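Local structure of cruciferin (Brassica napus, 3KGL) at residues 73-78 / 164-169; 87-92 / 141-146. The protein probably serves as a seed storage protein, an 11S globulin laid down as a nutrient reserve. One frame throughout, in Å; residues are numbered along the deposited sequence.

Overall arrangement
Both contacts belong to the N-terminal cupin domain and to one curled antiparallel sheet, with centres about 15 Å apart. Interaction 1 pairs strand 73-79 with strand 162-166; interaction 2 pairs the short strand 87-89 with the start of strand 141-150, which is the other neighbour of strand 73-79. Along the chain the order is 73-78, 87-92, 141-146, 164-169, so interaction 2 is nested within the loop that interaction 1 closes. Val146 packs on Leu75, Met76 and Trp164, and Gln144 on Arg78, joining the two contacts. Interaction 2, centred about 28 Å from the chain's centre, meets a second subunit through several residues, interaction 1 through Trp164 alone; the sheet runs from the barrel out to the subunit interface.

Interaction 1. Residues 73-78 / 164-169; sequences EGLMGR and WFYNDG
Four backbone hydrogen bonds tie Leu75 and Gly77 to Tyr166 and Trp164, each residue giving its N-H and taking one on its carbonyl O. The straightest runs from Leu75 N to Tyr166 O (2.8 Å, 169° at the hydrogen); the one from Trp164 N to Gly77 O is longer, 3.2 Å. Between these pairs Met76 and Phe165 form the non-hydrogen-bonded pair. Aromatic contacts follow the two faces of the sheet. With CG between its backbone N and carbonyl carbon (chi1 55°), the Trp164 indole folds back over the glycine, and Gly77 CA makes a CH-pi contact 3.8 Å from the centroid of the five-membered ring. Leu75 CB adds an apolar contact, 4.4 Å from Trp164 CZ3. Were Trp164 replaced by alanine, Gly77 CA would probably lose its covering ring face, and Pro422 of the second subunit one of several packing partners. On the face of the sheet that carries Trp164, Leu75 and Tyr166 lie side by side, Leu75 CD1 4.2 Å from Tyr166 CD2. On the other face Met76 SD approaches Phe165 CE1 at 3.7 Å, an oblique Met-aromatic contact. The arrangement is an antiparallel strand pair of the cupin beta-barrel, here in the N-terminal cupin domain.

Interaction 2. Residues 87-92 / 141-146; sequences FQDSSV and DMHQKV
Phe87 packs its ring against the bend that follows His143. The Lys145 side chain crosses the CD2-CE2 edge of that ring obliquely, its CE near the ring plane and 3.3 Å from Phe87 CE2, while Val146 O sits over one face. With CG anti to the backbone N (chi1 164°), CG of the lysine lies close to this edge, and the bend at chi3 (-73°) turns CE back to it. Phe87 CB touches His143 CE1 at 3.9 Å, and Ile262 packs on the phenylalanine from a loop. Gln88 pairs with Met142 without backbone hydrogen bonds; its CA approaches Asp141 O in a CA-H...O contact. The two strands form a short antiparallel extension of the curled sheet of the N-terminal cupin domain. Asp89 pairs with Asp141 through two backbone bonds, from Asp89 N to Asp141 O (2.9 Å) and from Asp141 N to Asp89 O (3.1 Å). Their CB atoms are 3.5 Å apart, but the carboxylates have different partners. Asp141 turns to a second subunit, where OD1 makes a salt bridge with Lys441 and OD2 accepts a hydrogen bond from Leu423 N. Asp89 OD1 accepts a hydrogen bond from His143 NE2 at 3.0 Å, from above the carboxylate plane yet nearly in the imidazole plane, the two planes standing 70° apart. At the other nitrogen His143 ND1 donates to Gln144 O (2.9 Å), and the two bonds probably hold the imidazole in its rotation. Asp89 OD1 is 4.5 Å from Asp141 OD2, a crowding of negative charge that the His143 bond and Lys441 would probably ease.

Interaction 1. Residues 73-78 / 164-169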
ATOM      1  N   GLU A  73     -21.521  27.020 -11.352  1.00 39.17           N
ATOM      2  CA  GLU A  73     -21.250  27.743 -10.126  1.00 40.68           C
ATOM      3  C   GLU A  73     -22.248  27.231  -9.098  1.00 44.44           C
ATOM      4  O   GLU A  73     -23.347  26.816  -9.459  1.00 60.18           O
ATOM      5  CB  GLU A  73     -21.442  29.244 -10.374  1.00 42.76           C
ATOM      6  CG  GLU A  73     -20.529  30.173  -9.573  1.00 91.70           C
ATOM      7  CD  GLU A  73     -20.369  31.554 -10.221  1.00123.96           C
ATOM      8  OE1 GLU A  73     -19.944  32.507  -9.521  1.00 77.75           O
ATOM      9  OE2 GLU A  73     -20.661  31.682 -11.433  1.00 98.66           O
ATOM     10  N   GLY A  74     -21.872  27.243  -7.822  1.00 43.40           N
ATOM     11  CA  GLY A  74     -22.792  26.827  -6.778  1.00 48.03           C
ATOM     12  C   GLY A  74     -22.231  26.792  -5.366  1.00 54.53           C
ATOM     13  O   GLY A  74     -21.232  27.438  -5.061  1.00 38.42           O
ATOM     14  N   LEU A  75     -22.894  26.026  -4.504  1.00 72.17           N
ATOM     15  CA  LEU A  75     -22.512  25.899  -3.103  1.00 63.54           C
ATOM     16  C   LEU A  75     -22.006  24.485  -2.808  1.00 45.41           C
ATOM     17  O   LEU A  75     -22.423  23.528  -3.458  1.00 46.33           O
ATOM     18  CB  LEU A  75     -23.708  26.248  -2.200  1.00 48.55           C
ATOM     19  CG  LEU A  75     -24.221  27.686  -2.359  1.00 38.60           C
ATOM     20  CD1 LEU A  75     -25.411  27.970  -1.480  1.00 23.72           C
ATOM     21  CD2 LEU A  75     -23.110  28.652  -2.038  1.00 41.99           C
ATOM     22  N   MET A  76     -21.099  24.363  -1.842  1.00 51.14           N
ATOM     23  CA  MET A  76     -20.646  23.059  -1.367  1.00 29.06           C
ATOM     24  C   MET A  76     -20.505  22.985   0.147  1.00 30.55           C
ATOM     25  O   MET A  76     -20.141  23.950   0.801  1.00 37.71           O
ATOM     26  CB  MET A  76     -19.314  22.677  -1.985  1.00 43.54           C
ATOM     27  CG  MET A  76     -18.596  21.630  -1.169  1.00 25.94           C
ATOM     28  SD  MET A  76     -16.962  21.284  -1.805  1.00 63.96           S
ATOM     29  CE  MET A  76     -16.152  22.851  -1.502  1.00 47.94           C
ATOM     30  N   GLY A  77     -20.785  21.812   0.691  1.00 32.16           N
ATOM     31  CA  GLY A  77     -20.673  21.579   2.109  1.00 17.59           C
ATOM     32  C   GLY A  77     -19.899  20.308   2.380  1.00 40.19           C
ATOM     33  O   GLY A  77     -20.243  19.229   1.902  1.00 27.12           O
ATOM     34  N   ARG A  78     -18.829  20.447   3.147  1.00 50.28           N
ATOM     35  CA  ARG A  78     -18.048  19.316   3.604  1.00 13.62           C
ATOM     36  C   ARG A  78     -18.458  19.168   5.056  1.00 37.26           C
ATOM     37  O   ARG A  78     -18.874  20.142   5.682  1.00 52.40           O
ATOM     38  CB  ARG A  78     -16.556  19.661   3.514  1.00 42.25           C
ATOM     39  CG  ARG A  78     -15.660  18.660   2.773  1.00 85.19           C
ATOM     40  CD  ARG A  78     -14.471  19.380   2.118  1.00 43.77           C
ATOM     41  NE  ARG A  78     -14.050  20.511   2.942  1.00 98.89           N
ATOM     42  CZ  ARG A  78     -13.629  21.678   2.463  1.00107.39           C
ATOM     43  NH1 ARG A  78     -13.572  21.876   1.155  1.00 71.69           N
ATOM     44  NH2 ARG A  78     -13.274  22.650   3.295  1.00 91.23           N
ATOM     45  N   TRP A 164     -22.060  17.606  -0.096  1.00 45.23           N
ATOM     46  CA  TRP A 164     -23.282  17.848  -0.863  1.00 36.14           C
ATOM     47  C   TRP A 164     -23.073  19.094  -1.726  1.00 46.01           C
ATOM     48  O   TRP A 164     -22.381  20.026  -1.316  1.00 42.95           O
ATOM     49  CB  TRP A 164     -24.491  18.047   0.064  1.00 27.42           C
ATOM     50  CG  TRP A 164     -24.282  19.138   1.076  1.00 44.67           C
ATOM     51  CD1 TRP A 164     -23.835  18.987   2.355  1.00 62.30           C
ATOM     52  CD2 TRP A 164     -24.484  20.545   0.889  1.00 31.96           C
ATOM     53  NE1 TRP A 164     -23.746  20.208   2.974  1.00 55.26           N
ATOM     54  CE2 TRP A 164     -24.138  21.180   2.097  1.00 30.36           C
ATOM     55  CE3 TRP A 164     -24.923  21.327  -0.181  1.00 48.99           C
ATOM     56  CZ2 TRP A 164     -24.218  22.554   2.265  1.00 34.12           C
ATOM     57  CZ3 TRP A 164     -25.004  22.697  -0.011  1.00 24.52           C
ATOM     58  CH2 TRP A 164     -24.653  23.294   1.201  1.00 59.51           C
ATOM     59  N   PHE A 165     -23.667  19.113  -2.917  1.00 53.64           N
ATOM     60  CA  PHE A 165     -23.544  20.262  -3.813  1.00 34.51           C
ATOM     61  C   PHE A 165     -24.903  20.859  -4.165  1.00 48.76           C
ATOM     62  O   PHE A 165     -25.889  20.129  -4.307  1.00 40.76           O
ATOM     63  CB  PHE A 165     -22.793  19.865  -5.084  1.00 34.23           C
ATOM     64  CG  PHE A 165     -21.392  19.394  -4.832  1.00 52.14           C
ATOM     65  CD1 PHE A 165     -20.344  20.297  -4.770  1.00 27.33           C
ATOM     66  CD2 PHE A 165     -21.124  18.046  -4.645  1.00 41.93           C
ATOM     67  CE1 PHE A 165     -19.053  19.866  -4.529  1.00 56.43           C
ATOM     68  CE2 PHE A 165     -19.835  17.610  -4.405  1.00 43.16           C
ATOM     69  CZ  PHE A 165     -18.798  18.518  -4.352  1.00 43.01           C
ATOM     70  N   TYR A 166     -24.948  22.185  -4.297  1.00 41.80           N
ATOM     71  CA  TYR A 166     -26.180  22.890  -4.664  1.00 44.18           C
ATOM     72  C   TYR A 166     -25.937  23.864  -5.798  1.00 45.97           C
ATOM     73  O   TYR A 166     -25.007  24.666  -5.748  1.00 42.09           O
ATOM     74  CB  TYR A 166     -26.770  23.658  -3.475  1.00 51.97           C
ATOM     75  CG  TYR A 166     -28.026  24.450  -3.813  1.00 69.68           C
ATOM     76  CD1 TYR A 166     -29.256  23.822  -3.928  1.00 64.30           C
ATOM     77  CD2 TYR A 166     -27.979  25.825  -4.015  1.00 65.91           C
ATOM     78  CE1 TYR A 166     -30.404  24.538  -4.233  1.00 64.58           C
ATOM     79  CE2 TYR A 166     -29.122  26.547  -4.329  1.00 44.74           C
ATOM     80  CZ  TYR A 166     -30.334  25.897  -4.432  1.00 60.83           C
ATOM     81  OH  TYR A 166     -31.483  26.602  -4.740  1.00 61.47           O
ATOM     82  N   ASN A 167     -26.789  23.793  -6.814  1.00 46.39           N
ATOM     83  CA  ASN A 167     -26.765  24.756  -7.900  1.00 54.83           C
ATOM     84  C   ASN A 167     -27.718  25.924  -7.646  1.00 57.71           C
ATOM     85  O   ASN A 167     -28.898  25.868  -8.006  1.00 35.48           O
ATOM     86  CB  ASN A 167     -27.112  24.076  -9.218  1.00 46.19           C
ATOM     87  CG  ASN A 167     -26.820  24.952 -10.417  1.00 55.51           C
ATOM     88  OD1 ASN A 167     -27.365  24.736 -11.505  1.00 53.19           O
ATOM     89  ND2 ASN A 167     -25.953  25.945 -10.229  1.00 30.60           N
ATOM     90  N   ASP A 168     -27.192  26.964  -6.999  1.00 59.81           N
ATOM     91  CA  ASP A 168     -27.887  28.234  -6.838  1.00 51.80           C
ATOM     92  C   ASP A 168     -27.916  28.912  -8.194  1.00 77.15           C
ATOM     93  O   ASP A 168     -28.694  29.837  -8.439  1.00 61.22           O
ATOM     94  CB  ASP A 168     -27.135  29.136  -5.845  1.00 57.47           C
ATOM     95  CG  ASP A 168     -25.710  29.473  -6.305  1.00 82.72           C
ATOM     96  OD1 ASP A 168     -25.118  28.664  -7.051  1.00 61.63           O
ATOM     97  OD2 ASP A 168     -25.174  30.541  -5.917  1.00 57.14           O
ATOM     98  N   GLY A 169     -27.057  28.422  -9.078  1.00 58.30           N
ATOM     99  CA  GLY A 169     -26.744  29.106 -10.309  1.00 45.26           C
ATOM    100  C   GLY A 169     -27.746  28.987 -11.435  1.00 58.19           C
ATOM    101  O   GLY A 169     -28.743  28.269 -11.358  1.00 29.78           O
TER

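Interaction 2. Residues 87-92 / 141-146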
ATOM      1  N   PHE A  87     -20.330  28.495  10.002  1.00138.91           N
ATOM      2  CA  PHE A  87     -21.405  29.366   9.527  1.00129.33           C
ATOM      3  C   PHE A  87     -22.657  29.349  10.408  1.00128.55           C
ATOM      4  O   PHE A  87     -22.835  28.461  11.257  1.00 55.19           O
ATOM      5  CB  PHE A  87     -21.755  29.049   8.064  1.00 98.19           C
ATOM      6  CG  PHE A  87     -20.861  29.736   7.070  1.00137.72           C
ATOM      7  CD1 PHE A  87     -21.331  30.791   6.302  1.00141.97           C
ATOM      8  CD2 PHE A  87     -19.538  29.345   6.918  1.00142.47           C
ATOM      9  CE1 PHE A  87     -20.501  31.436   5.388  1.00138.60           C
ATOM     10  CE2 PHE A  87     -18.705  29.988   6.007  1.00142.78           C
ATOM     11  CZ  PHE A  87     -19.189  31.034   5.242  1.00112.60           C
ATOM     12  N   GLN A  88     -23.511  30.349  10.187  1.00127.39           N
ATOM     13  CA  GLN A  88     -24.732  30.557  10.963  1.00128.67           C
ATOM     14  C   GLN A  88     -25.864  31.033  10.037  1.00113.65           C
ATOM     15  O   GLN A  88     -25.633  31.825   9.120  1.00133.72           O
ATOM     16  CB  GLN A  88     -24.463  31.562  12.098  1.00103.23           C
ATOM     17  CG  GLN A  88     -25.673  31.963  12.935  1.00 71.21           C
ATOM     18  CD  GLN A  88     -26.258  33.315  12.528  1.00144.02           C
ATOM     19  OE1 GLN A  88     -27.197  33.813  13.152  1.00120.78           O
ATOM     20  NE2 GLN A  88     -25.696  33.916  11.482  1.00153.40           N
ATOM     21  N   ASP A  89     -27.080  30.542  10.276  1.00 99.35           N
ATOM     22  CA  ASP A  89     -28.223  30.824   9.398  1.00122.48           C
ATOM     23  C   ASP A  89     -29.364  31.607  10.047  1.00158.63           C
ATOM     24  O   ASP A  89     -30.015  31.117  10.970  1.00148.01           O
ATOM     25  CB  ASP A  89     -28.796  29.520   8.846  1.00122.49           C
ATOM     26  CG  ASP A  89     -28.300  29.215   7.461  1.00132.29           C
ATOM     27  OD1 ASP A  89     -28.503  28.073   6.989  1.00126.11           O
ATOM     28  OD2 ASP A  89     -27.708  30.127   6.845  1.00118.98           O
ATOM     29  N   SER A  90     -29.624  32.810   9.544  1.00169.63           N
ATOM     30  CA  SER A  90     -30.777  33.575   9.997  1.00135.95           C
ATOM     31  C   SER A  90     -32.031  32.714   9.887  1.00152.88           C
ATOM     32  O   SER A  90     -32.235  32.024   8.886  1.00120.21           O
ATOM     33  CB  SER A  90     -30.958  34.853   9.168  1.00119.46           C
ATOM     34  OG  SER A  90     -29.937  35.803   9.429  1.00117.24           O
ATOM     35  N   SER A  91     -32.853  32.737  10.930  1.00178.52           N
ATOM     36  CA  SER A  91     -34.185  32.158  10.855  1.00157.03           C
ATOM     37  C   SER A  91     -35.125  33.232  10.319  1.00145.98           C
ATOM     38  O   SER A  91     -35.182  34.342  10.851  1.00160.55           O
ATOM     39  CB  SER A  91     -34.649  31.643  12.222  1.00133.85           C
ATOM     40  OG  SER A  91     -34.624  32.661  13.209  1.00 75.48           O
ATOM     41  N   VAL A  92     -35.845  32.904   9.255  1.00111.55           N
ATOM     42  CA  VAL A  92     -36.700  33.869   8.570  1.00124.12           C
ATOM     43  C   VAL A  92     -37.648  34.635   9.513  1.00148.37           C
ATOM     44  O   VAL A  92     -37.348  35.767   9.890  1.00139.96           O
ATOM     45  CB  VAL A  92     -37.464  33.194   7.403  1.00158.98           C
ATOM     46  CG1 VAL A  92     -36.488  32.838   6.274  1.00 78.81           C
ATOM     47  CG2 VAL A  92     -38.193  31.950   7.887  1.00146.27           C
ATOM     48  N   ASP A 141     -29.491  28.697  12.773  1.00116.16           N
ATOM     49  CA  ASP A 141     -28.965  27.378  12.460  1.00 62.89           C
ATOM     50  C   ASP A 141     -27.448  27.326  12.487  1.00 86.30           C
ATOM     51  O   ASP A 141     -26.776  28.048  11.753  1.00 85.85           O
ATOM     52  CB  ASP A 141     -29.470  26.916  11.096  1.00 88.33           C
ATOM     53  CG  ASP A 141     -29.135  25.476  10.816  1.00 65.66           C
ATOM     54  OD1 ASP A 141     -28.219  24.956  11.480  1.00 86.66           O
ATOM     55  OD2 ASP A 141     -29.782  24.867   9.936  1.00 66.13           O
ATOM     56  N   MET A 142     -26.914  26.457  13.335  1.00 67.88           N
ATOM     57  CA  MET A 142     -25.484  26.220  13.369  1.00 87.24           C
ATOM     58  C   MET A 142     -25.159  25.042  12.464  1.00 72.89           C
ATOM     59  O   MET A 142     -25.879  24.047  12.454  1.00 70.69           O
ATOM     60  CB  MET A 142     -25.030  25.925  14.796  1.00102.86           C
ATOM     61  CG  MET A 142     -25.420  26.982  15.810  1.00 92.93           C
ATOM     62  SD  MET A 142     -25.350  26.335  17.494  1.00134.98           S
ATOM     63  CE  MET A 142     -23.624  25.867  17.614  1.00 71.22           C
ATOM     64  N   HIS A 143     -24.078  25.154  11.703  1.00 56.07           N
ATOM     65  CA  HIS A 143     -23.688  24.084  10.791  1.00 47.08           C
ATOM     66  C   HIS A 143     -22.344  24.372  10.121  1.00 65.17           C
ATOM     67  O   HIS A 143     -21.854  25.499  10.166  1.00115.68           O
ATOM     68  CB  HIS A 143     -24.778  23.834   9.736  1.00 54.74           C
ATOM     69  CG  HIS A 143     -25.067  25.013   8.856  1.00 67.42           C
ATOM     70  ND1 HIS A 143     -24.135  25.545   7.987  1.00 36.48           N
ATOM     71  CD2 HIS A 143     -26.193  25.750   8.694  1.00 43.48           C
ATOM     72  CE1 HIS A 143     -24.669  26.565   7.339  1.00 46.62           C
ATOM     73  NE2 HIS A 143     -25.917  26.709   7.750  1.00 83.11           N
ATOM     74  N   GLN A 144     -21.755  23.350   9.504  1.00 55.03           N
ATOM     75  CA  GLN A 144     -20.423  23.457   8.913  1.00 52.15           C
ATOM     76  C   GLN A 144     -20.335  24.557   7.856  1.00 73.52           C
ATOM     77  O   GLN A 144     -21.346  25.100   7.415  1.00 38.49           O
ATOM     78  CB  GLN A 144     -19.987  22.109   8.330  1.00 66.04           C
ATOM     79  CG  GLN A 144     -19.658  21.037   9.376  1.00 48.07           C
ATOM     80  CD  GLN A 144     -18.156  20.857   9.596  1.00113.83           C
ATOM     81  OE1 GLN A 144     -17.736  20.138  10.504  1.00 89.94           O
ATOM     82  NE2 GLN A 144     -17.345  21.501   8.758  1.00103.89           N
ATOM     83  N   LYS A 145     -19.112  24.896   7.468  1.00 77.25           N
ATOM     84  CA  LYS A 145     -18.897  25.945   6.486  1.00 46.87           C
ATOM     85  C   LYS A 145     -19.451  25.549   5.127  1.00 66.58           C
ATOM     86  O   LYS A 145     -19.097  24.505   4.570  1.00 84.77           O
ATOM     87  CB  LYS A 145     -17.406  26.282   6.376  1.00122.32           C
ATOM     88  CG  LYS A 145     -17.032  27.080   5.131  1.00 96.59           C
ATOM     89  CD  LYS A 145     -15.624  27.673   5.233  1.00126.52           C
ATOM     90  CE  LYS A 145     -15.573  28.843   6.212  1.00134.83           C
ATOM     91  NZ  LYS A 145     -14.321  29.649   6.087  1.00120.79           N
ATOM     92  N   VAL A 146     -20.340  26.386   4.609  1.00 64.83           N
ATOM     93  CA  VAL A 146     -20.826  26.244   3.248  1.00 35.78           C
ATOM     94  C   VAL A 146     -20.015  27.155   2.343  1.00 46.82           C
ATOM     95  O   VAL A 146     -20.131  28.376   2.419  1.00 57.49           O
ATOM     96  CB  VAL A 146     -22.295  26.637   3.136  1.00 39.80           C
ATOM     97  CG1 VAL A 146     -22.699  26.755   1.676  1.00 51.59           C
ATOM     98  CG2 VAL A 146     -23.160  25.630   3.855  1.00 48.31           C
TER